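NfrA2 (Bacillus megaterium, PDB 5HEI) is an FMN-dependent, NADPH-using nitroreductase that works as a dimer and probably reduces nitroaromatic compounds such as the herbicide mesotrione. Local coordinates at residues A[26-37]-A[119-129]. Numbering follows the deposited sequence.
Sequences HLDTIIQSAQSA and AATVAAESLGL
Ile30 reaches from helix 24-36 into a run of alanines on helix 104-126, where segments 26-36 and 119-126 run roughly antiparallel, 144° between their directions, on one face of the antiparallel sheet in the nitroreductase fold. The two branches of Ile30 part company at CB. CG2, anti to the backbone N, goes to Ala120, its CG2 lying 3.8 Å from Ala120 CB, while CG1 stands anti to the carbonyl carbon (chi1 -66°) and carries CD1 the other way, against both Ala124 and Leu129. There Ile30 CD1 sits 3.7 Å from Ala124 CB, and Leu129 CD1 comes in obliquely. Leu77 and Val162 of the sheet also touch Ile30. With both branches cut away, an alanine here would probably open a gap beside Ala120 and Ala124 and cost the Leu129 methyl its Ile30 partner.

Further toward the C-terminus of helix 24-36 the side chains shrink and the backbones draw together: Ala34 and Ala119 are 4.9 Å apart at their CA atoms. The Ala119 methyl rests on the Ala34 backbone, its CB 3.9 Å from Ala34 CA. Ser33 presents CB and OG to the Ala123 methyl, and Ser33 OG hydrogen-bonds Gln9 OE1 of the second subunit. Beyond this end, the side chain of Ala37 is about 8 Å from a bound FMN.

At the other end Leu127, immediately before Gly128, the positive-phi residue of a Schellman motif, slides past His26 in the opposite direction. Its CD2 meets the imidazole at the edge, near the ring plane, with Leu127 CD2 3.5 Å from His26 ND1.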
ATOM      1  N   HIS A  26      22.078   6.565  -2.468  1.00 71.99           N
ATOM      2  CA  HIS A  26      20.694   7.003  -2.286  1.00 69.49           C
ATOM      3  C   HIS A  26      19.714   5.892  -2.670  1.00 70.56           C
ATOM      4  O   HIS A  26      18.765   5.643  -1.924  1.00 68.99           O
ATOM      5  CB  HIS A  26      20.398   8.282  -3.086  1.00 70.69           C
ATOM      6  CG  HIS A  26      20.836   9.551  -2.420  1.00 75.43           C
ATOM      7  ND1 HIS A  26      20.751   9.724  -1.045  1.00 76.93           N
ATOM      8  CD2 HIS A  26      21.295  10.695  -2.974  1.00 78.84           C
ATOM      9  CE1 HIS A  26      21.190  10.948  -0.811  1.00 77.94           C
ATOM     10  NE2 HIS A  26      21.523  11.573  -1.940  1.00 79.47           N
ATOM     11  N   LEU A  27      19.956   5.211  -3.820  1.00 65.78           N
ATOM     12  CA  LEU A  27      19.120   4.106  -4.297  1.00 63.37           C
ATOM     13  C   LEU A  27      19.105   2.951  -3.283  1.00 65.94           C
ATOM     14  O   LEU A  27      18.023   2.521  -2.889  1.00 64.16           O
ATOM     15  CB  LEU A  27      19.548   3.642  -5.713  1.00 63.93           C
ATOM     16  CG  LEU A  27      18.835   2.420  -6.347  1.00 67.00           C
ATOM     17  CD1 LEU A  27      17.322   2.620  -6.463  1.00 65.03           C
ATOM     18  CD2 LEU A  27      19.420   2.101  -7.711  1.00 70.34           C
ATOM     19  N   ASP A  28      20.295   2.509  -2.810  1.00 63.63           N
ATOM     20  CA  ASP A  28      20.443   1.442  -1.813  1.00 63.18           C
ATOM     21  C   ASP A  28      19.689   1.736  -0.517  1.00 64.96           C
ATOM     22  O   ASP A  28      19.113   0.821   0.059  1.00 63.82           O
ATOM     23  CB  ASP A  28      21.921   1.125  -1.529  1.00 67.34           C
ATOM     24  CG  ASP A  28      22.677   0.505  -2.694  1.00 82.58           C
ATOM     25  OD1 ASP A  28      22.087  -0.339  -3.411  1.00 83.40           O
ATOM     26  OD2 ASP A  28      23.864   0.850  -2.879  1.00 91.15           O
ATOM     27  N   THR A  29      19.664   3.012  -0.083  1.00 61.19           N
ATOM     28  CA  THR A  29      18.943   3.473   1.107  1.00 60.06           C
ATOM     29  C   THR A  29      17.418   3.390   0.874  1.00 62.75           C
ATOM     30  O   THR A  29      16.693   2.975   1.778  1.00 60.92           O
ATOM     31  CB  THR A  29      19.443   4.869   1.515  1.00 65.92           C
ATOM     32  OG1 THR A  29      20.860   4.812   1.701  1.00 66.39           O
ATOM     33  CG2 THR A  29      18.777   5.391   2.788  1.00 63.54           C
ATOM     34  N   ILE A  30      16.955   3.747  -0.354  1.00 59.97           N
ATOM     35  CA  ILE A  30      15.551   3.706  -0.783  1.00 58.81           C
ATOM     36  C   ILE A  30      15.072   2.238  -0.863  1.00 63.26           C
ATOM     37  O   ILE A  30      13.948   1.951  -0.439  1.00 62.77           O
ATOM     38  CB  ILE A  30      15.321   4.520  -2.106  1.00 62.29           C
ATOM     39  CG1 ILE A  30      15.559   6.032  -1.890  1.00 63.50           C
ATOM     40  CG2 ILE A  30      13.923   4.289  -2.713  1.00 61.91           C
ATOM     41  CD1 ILE A  30      15.862   6.817  -3.166  1.00 69.30           C
ATOM     42  N   ILE A  31      15.924   1.315  -1.373  1.00 60.39           N
ATOM     43  CA  ILE A  31      15.573  -0.113  -1.444  1.00 59.81           C
ATOM     44  C   ILE A  31      15.621  -0.810  -0.070  1.00 64.30           C
ATOM     45  O   ILE A  31      14.761  -1.644   0.205  1.00 63.26           O
ATOM     46  CB  ILE A  31      16.238  -0.931  -2.597  1.00 63.34           C
ATOM     47  CG1 ILE A  31      17.780  -0.886  -2.557  1.00 65.25           C
ATOM     48  CG2 ILE A  31      15.705  -0.511  -3.962  1.00 63.18           C
ATOM     49  CD1 ILE A  31      18.480  -2.069  -1.863  1.00 71.44           C
ATOM     50  N   GLN A  32      16.606  -0.456   0.789  1.00 62.27           N
ATOM     51  CA  GLN A  32      16.745  -1.011   2.146  1.00 62.78           C
ATOM     52  C   GLN A  32      15.602  -0.579   3.066  1.00 66.73           C
ATOM     53  O   GLN A  32      15.150  -1.381   3.890  1.00 66.37           O
ATOM     54  CB  GLN A  32      18.105  -0.663   2.768  1.00 65.48           C
ATOM     55  CG  GLN A  32      19.216  -1.600   2.322  1.00 80.16           C
ATOM     56  CD  GLN A  32      20.573  -1.076   2.702  1.00101.31           C
ATOM     57  OE1 GLN A  32      21.158  -0.236   2.008  1.00 96.26           O
ATOM     58  NE2 GLN A  32      21.113  -1.573   3.807  1.00 95.67           N
ATOM     59  N   SER A  33      15.124   0.676   2.910  1.00 62.87           N
ATOM     60  CA  SER A  33      14.002   1.217   3.683  1.00 61.78           C
ATOM     61  C   SER A  33      12.696   0.532   3.262  1.00 63.35           C
ATOM     62  O   SER A  33      11.905   0.158   4.126  1.00 62.81           O
ATOM     63  CB  SER A  33      13.889   2.728   3.497  1.00 65.48           C
ATOM     64  OG  SER A  33      15.084   3.400   3.860  1.00 75.18           O
ATOM     65  N   ALA A  34      12.491   0.337   1.938  1.00 57.90           N
ATOM     66  CA  ALA A  34      11.314  -0.329   1.380  1.00 56.20           C
ATOM     67  C   ALA A  34      11.230  -1.789   1.864  1.00 59.55           C
ATOM     68  O   ALA A  34      10.143  -2.250   2.234  1.00 59.46           O
ATOM     69  CB  ALA A  34      11.347  -0.266  -0.139  1.00 56.77           C
ATOM     70  N   GLN A  35      12.386  -2.495   1.909  1.00 54.97           N
ATOM     71  CA  GLN A  35      12.491  -3.876   2.388  1.00 54.13           C
ATOM     72  C   GLN A  35      12.231  -3.951   3.891  1.00 57.16           C
ATOM     73  O   GLN A  35      11.661  -4.930   4.358  1.00 56.88           O
ATOM     74  CB  GLN A  35      13.870  -4.469   2.066  1.00 56.23           C
ATOM     75  CG  GLN A  35      14.008  -4.967   0.638  1.00 60.11           C
ATOM     76  CD  GLN A  35      15.264  -5.777   0.466  1.00 72.81           C
ATOM     77  OE1 GLN A  35      16.366  -5.245   0.316  1.00 66.31           O
ATOM     78  NE2 GLN A  35      15.125  -7.088   0.496  1.00 66.74           N
ATOM     79  N   SER A  36      12.627  -2.904   4.637  1.00 53.44           N
ATOM     80  CA  SER A  36      12.456  -2.795   6.088  1.00 53.43           C
ATOM     81  C   SER A  36      10.992  -2.721   6.541  1.00 56.32           C
ATOM     82  O   SER A  36      10.704  -3.000   7.703  1.00 56.23           O
ATOM     83  CB  SER A  36      13.248  -1.609   6.628  1.00 57.22           C
ATOM     84  OG  SER A  36      14.643  -1.835   6.513  1.00 65.73           O
ATOM     85  N   ALA A  37      10.077  -2.357   5.631  1.00 52.55           N
ATOM     86  CA  ALA A  37       8.639  -2.251   5.890  1.00 51.94           C
ATOM     87  C   ALA A  37       7.976  -3.624   6.101  1.00 56.53           C
ATOM     88  O   ALA A  37       8.523  -4.652   5.691  1.00 55.96           O
ATOM     89  CB  ALA A  37       7.965  -1.504   4.750  1.00 51.63           C
ATOM     90  N   ALA A 119       7.233   3.636   1.962  1.00 61.17           N
ATOM     91  CA  ALA A 119       8.510   3.535   2.679  1.00 61.22           C
ATOM     92  C   ALA A 119       9.617   4.098   1.793  1.00 65.16           C
ATOM     93  O   ALA A 119      10.462   4.853   2.277  1.00 65.20           O
ATOM     94  CB  ALA A 119       8.805   2.084   3.035  1.00 61.80           C
ATOM     95  N   ALA A 120       9.571   3.782   0.480  1.00 61.63           N
ATOM     96  CA  ALA A 120      10.518   4.287  -0.510  1.00 62.16           C
ATOM     97  C   ALA A 120      10.367   5.807  -0.668  1.00 65.21           C
ATOM     98  O   ALA A 120      11.374   6.495  -0.814  1.00 65.31           O
ATOM     99  CB  ALA A 120      10.302   3.591  -1.840  1.00 62.71           C
ATOM    100  N   THR A 121       9.111   6.321  -0.588  1.00 60.58           N
ATOM    101  CA  THR A 121       8.759   7.745  -0.657  1.00 60.53           C
ATOM    102  C   THR A 121       9.330   8.508   0.553  1.00 64.92           C
ATOM    103  O   THR A 121      10.094   9.451   0.352  1.00 65.48           O
ATOM    104  CB  THR A 121       7.238   7.920  -0.878  1.00 66.51           C
ATOM    105  OG1 THR A 121       6.961   7.776  -2.270  1.00 67.33           O
ATOM    106  CG2 THR A 121       6.700   9.273  -0.394  1.00 64.62           C
ATOM    107  N   VAL A 122       8.985   8.089   1.795  1.00 60.94           N
ATOM    108  CA  VAL A 122       9.465   8.742   3.023  1.00 61.50           C
ATOM    109  C   VAL A 122      10.994   8.746   3.161  1.00 66.46           C
ATOM    110  O   VAL A 122      11.543   9.713   3.684  1.00 67.14           O
ATOM    111  CB  VAL A 122       8.728   8.341   4.334  1.00 64.98           C
ATOM    112  CG1 VAL A 122       7.272   8.791   4.315  1.00 64.34           C
ATOM    113  CG2 VAL A 122       8.834   6.846   4.615  1.00 64.12           C
ATOM    114  N   ALA A 123      11.673   7.693   2.655  1.00 62.80           N
ATOM    115  CA  ALA A 123      13.135   7.581   2.669  1.00 63.41           C
ATOM    116  C   ALA A 123      13.749   8.540   1.659  1.00 68.46           C
ATOM    117  O   ALA A 123      14.634   9.313   2.027  1.00 70.18           O
ATOM    118  CB  ALA A 123      13.562   6.157   2.357  1.00 63.62           C
ATOM    119  N   ALA A 124      13.261   8.512   0.399  1.00 64.28           N
ATOM    120  CA  ALA A 124      13.730   9.369  -0.693  1.00 64.99           C
ATOM    121  C   ALA A 124      13.516  10.857  -0.409  1.00 69.64           C
ATOM    122  O   ALA A 124      14.441  11.642  -0.613  1.00 70.76           O
ATOM    123  CB  ALA A 124      13.053   8.979  -1.996  1.00 64.97           C
ATOM    124  N   GLU A 125      12.314  11.246   0.066  1.00 65.54           N
ATOM    125  CA  GLU A 125      11.998  12.644   0.376  1.00 66.38           C
ATOM    126  C   GLU A 125      12.740  13.203   1.603  1.00 71.31           C
ATOM    127  O   GLU A 125      12.989  14.412   1.656  1.00 72.74           O
ATOM    128  CB  GLU A 125      10.482  12.917   0.391  1.00 67.00           C
ATOM    129  CG  GLU A 125       9.896  13.027  -1.009  1.00 77.64           C
ATOM    130  CD  GLU A 125       8.425  13.381  -1.115  1.00 97.81           C
ATOM    131  OE1 GLU A 125       7.583  12.593  -0.628  1.00 85.30           O
ATOM    132  OE2 GLU A 125       8.111  14.417  -1.747  1.00 92.58           O
ATOM    133  N   SER A 126      13.144  12.331   2.556  1.00 67.00           N
ATOM    134  CA  SER A 126      13.932  12.760   3.715  1.00 68.21           C
ATOM    135  C   SER A 126      15.390  13.025   3.312  1.00 74.07           C
ATOM    136  O   SER A 126      16.073  13.804   3.981  1.00 75.25           O
ATOM    137  CB  SER A 126      13.861  11.739   4.844  1.00 70.58           C
ATOM    138  OG  SER A 126      14.464  10.511   4.472  1.00 78.10           O
ATOM    139  N   LEU A 127      15.849  12.395   2.204  1.00 70.73           N
ATOM    140  CA  LEU A 127      17.195  12.568   1.641  1.00 72.12           C
ATOM    141  C   LEU A 127      17.299  13.861   0.806  1.00 76.82           C
ATOM    142  O   LEU A 127      18.403  14.267   0.433  1.00 78.16           O
ATOM    143  CB  LEU A 127      17.604  11.343   0.793  1.00 71.44           C
ATOM    144  CG  LEU A 127      17.896  10.045   1.548  1.00 75.20           C
ATOM    145  CD1 LEU A 127      17.737   8.842   0.640  1.00 74.34           C
ATOM    146  CD2 LEU A 127      19.281  10.055   2.168  1.00 77.84           C
ATOM    147  N   GLY A 128      16.151  14.490   0.542  1.00 72.12           N
ATOM    148  CA  GLY A 128      16.052  15.729  -0.222  1.00 72.90           C
ATOM    149  C   GLY A 128      15.481  15.557  -1.613  1.00 75.46           C
ATOM    150  O   GLY A 128      15.194  16.551  -2.286  1.00 76.69           O
ATOM    151  N   LEU A 129      15.318  14.294  -2.056  1.00 69.29           N
ATOM    152  CA  LEU A 129      14.790  13.946  -3.374  1.00 68.07           C
ATOM    153  C   LEU A 129      13.285  14.213  -3.480  1.00 71.79           C
ATOM    154  O   LEU A 129      12.612  14.442  -2.472  1.00 71.37           O
ATOM    155  CB  LEU A 129      15.096  12.468  -3.725  1.00 66.70           C
ATOM    156  CG  LEU A 129      16.554  12.025  -3.776  1.00 72.21           C
ATOM    157  CD1 LEU A 129      16.673  10.546  -3.538  1.00 71.00           C
ATOM    158  CD2 LEU A 129      17.192  12.365  -5.109  1.00 76.46           C
TER